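Side-chain contact in alpha-1,2-mannosidase (Bacteroides thetaiotaomicron, PDB 2WW2), which is a calcium-dependent, inverting alpha-mannosidase of glycoside hydrolase family 92 from a human gut symbiont: residues A[121-126]-A[132-137]. Numbering follows the deposited sequence.
Sequences QTSLSA and VFEVSF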
loop_
_atom_site.group_PDB
_atom_site.type_symbol
_atom_site.label_atom_id
_atom_site.label_comp_id
_atom_site.label_asym_id
_atom_site.label_seq_id
_atom_site.Cartn_x
_atom_site.Cartn_y
_atom_site.Cartn_z
ATOM N N GLN A 121 1.520 -6.473 -48.637
ATOM C CA GLN A 121 1.442 -5.134 -48.057
ATOM C C GLN A 121 0.074 -4.554 -48.333
ATOM O O GLN A 121 -0.494 -4.775 -49.401
ATOM C CB GLN A 121 2.536 -4.221 -48.631
ATOM C CG GLN A 121 2.517 -2.775 -48.057
ATOM C CD GLN A 121 1.576 -1.845 -48.800
ATOM O OE1 GLN A 121 1.255 -2.065 -49.967
ATOM N NE2 GLN A 121 1.130 -0.790 -48.127
ATOM N N THR A 122 -0.471 -3.824 -47.374
ATOM C CA THR A 122 -1.736 -3.132 -47.602
ATOM C C THR A 122 -1.767 -1.819 -46.833
ATOM O O THR A 122 -1.133 -1.694 -45.781
ATOM C CB THR A 122 -2.950 -4.028 -47.236
ATOM O OG1 THR A 122 -4.167 -3.361 -47.600
ATOM C CG2 THR A 122 -2.984 -4.334 -45.767
ATOM N N SER A 123 -2.438 -0.814 -47.393
ATOM C CA SER A 123 -2.750 0.370 -46.605
ATOM C C SER A 123 -4.158 0.860 -46.909
ATOM O O SER A 123 -4.759 0.511 -47.947
ATOM C CB SER A 123 -1.706 1.479 -46.764
ATOM O OG SER A 123 -1.882 2.232 -47.951
ATOM N N LEU A 124 -4.704 1.622 -45.975
ATOM C CA LEU A 124 -6.039 2.159 -46.138
ATOM C C LEU A 124 -6.093 3.572 -45.575
ATOM O O LEU A 124 -5.422 3.892 -44.595
ATOM C CB LEU A 124 -7.063 1.270 -45.419
ATOM C CG LEU A 124 -6.897 1.073 -43.911
ATOM C CD1 LEU A 124 -8.245 0.870 -43.298
ATOM C CD2 LEU A 124 -5.994 -0.107 -43.572
ATOM N N SER A 125 -6.939 4.396 -46.179
ATOM C CA SER A 125 -7.145 5.763 -45.746
ATOM C C SER A 125 -8.646 5.986 -45.763
ATOM O O SER A 125 -9.346 5.406 -46.590
ATOM C CB SER A 125 -6.443 6.731 -46.717
ATOM O OG SER A 125 -5.026 6.645 -46.547
ATOM N N ALA A 126 -9.151 6.815 -44.855
ATOM C CA ALA A 126 -10.595 6.980 -44.738
ATOM C C ALA A 126 -11.064 8.369 -45.160
ATOM O O ALA A 126 -10.327 9.349 -45.040
ATOM C CB ALA A 126 -11.026 6.697 -43.294
ATOM N N VAL A 132 -10.383 3.759 -48.835
ATOM C CA VAL A 132 -9.770 3.162 -50.016
ATOM C C VAL A 132 -8.546 2.405 -49.539
ATOM O O VAL A 132 -7.836 2.911 -48.684
ATOM C CB VAL A 132 -9.413 4.226 -51.088
ATOM C CG1 VAL A 132 -8.666 3.595 -52.261
ATOM C CG2 VAL A 132 -10.687 4.929 -51.597
ATOM N N PHE A 133 -8.361 1.178 -50.043
ATOM C CA PHE A 133 -7.212 0.330 -49.728
ATOM C C PHE A 133 -6.311 0.239 -50.963
ATOM O O PHE A 133 -6.806 0.303 -52.099
ATOM C CB PHE A 133 -7.651 -1.124 -49.458
ATOM C CG PHE A 133 -8.406 -1.340 -48.163
ATOM C CD1 PHE A 133 -7.856 -2.120 -47.142
ATOM C CD2 PHE A 133 -9.669 -0.793 -47.981
ATOM C CE1 PHE A 133 -8.552 -2.337 -45.952
ATOM C CE2 PHE A 133 -10.371 -1.008 -46.777
ATOM C CZ PHE A 133 -9.817 -1.780 -45.774
ATOM N N GLU A 134 -5.017 0.012 -50.751
ATOM C CA GLU A 134 -4.165 -0.526 -51.805
ATOM C C GLU A 134 -3.714 -1.879 -51.267
ATOM O O GLU A 134 -3.545 -2.034 -50.058
ATOM C CB GLU A 134 -2.941 0.369 -52.039
ATOM C CG GLU A 134 -1.966 0.313 -50.815
ATOM C CD GLU A 134 -0.744 1.223 -50.915
ATOM O OE1 GLU A 134 -0.285 1.510 -52.056
ATOM O OE2 GLU A 134 -0.246 1.646 -49.829
ATOM N N VAL A 135 -3.559 -2.880 -52.131
ATOM C CA VAL A 135 -2.975 -4.136 -51.692
ATOM C C VAL A 135 -1.869 -4.522 -52.677
ATOM O O VAL A 135 -2.095 -4.510 -53.881
ATOM C CB VAL A 135 -4.008 -5.292 -51.641
ATOM C CG1 VAL A 135 -3.310 -6.572 -51.165
ATOM C CG2 VAL A 135 -5.232 -4.947 -50.747
ATOM N N SER A 136 -0.676 -4.824 -52.159
ATOM C CA SER A 136 0.406 -5.375 -52.957
ATOM C C SER A 136 0.580 -6.864 -52.613
ATOM O O SER A 136 1.037 -7.203 -51.513
ATOM C CB SER A 136 1.694 -4.605 -52.649
ATOM O OG SER A 136 2.761 -5.046 -53.453
ATOM N N PHE A 137 0.203 -7.758 -53.524
ATOM C CA PHE A 137 0.248 -9.204 -53.239
ATOM C C PHE A 137 1.648 -9.765 -53.496
ATOM O O PHE A 137 2.292 -9.348 -54.438
ATOM C CB PHE A 137 -0.745 -9.967 -54.143
ATOM C CG PHE A 137 -2.203 -9.765 -53.778
ATOM C CD1 PHE A 137 -2.767 -10.442 -52.708
ATOM C CD2 PHE A 137 -2.995 -8.914 -54.518
ATOM C CE1 PHE A 137 -4.094 -10.279 -52.383
ATOM C CE2 PHE A 137 -4.329 -8.736 -54.202
ATOM C CZ PHE A 137 -4.876 -9.417 -53.121
#
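Glu134 leans across to strand 121-126 and meets Ser123 and Gln121 with one carboxylate oxygen. From CB, its chain turns to place CG between the backbone N and carbonyl carbon (chi1 69°), Glu134 CG lying 3.4 Å from Ser123 OG; it then runs extended to Glu134 CD, 3.3 Å from the same Ser123 OG. Glu134 OE2 accepts a short bond from Ser123 OG (2.6 Å) on its anti side, tilted out of the carboxylate plane, and a longer one from Gln121 NE2 (3.3 Å), which arrives from the other face, well above that plane. Amide and carboxylate stand nearly perpendicular, 88° apart. Glu134 OE1 turns to a salt bridge with Lys228. With an alanine here, Ser123 OG and Gln121 NE2 would probably lose their shared acceptor and Lys228 this salt bridge. Glu134 O is likewise gripped twice, by Thr122 OG1 (2.9 Å) and Ser123 N from opposite faces. On the other side of the sheet Leu124 CB sits 3.8 Å from the Phe133 ring centroid as a CH-pi contact, while Thr122 OG1 lies at the ring edge. Backbone bonds pair Gln121 with Ser136, Ser123 with Glu134 and Ser125 with Val132: an antiparallel beta hairpin, flanked by strands 111-116 and 229-236 in the family 92 N-terminal domain.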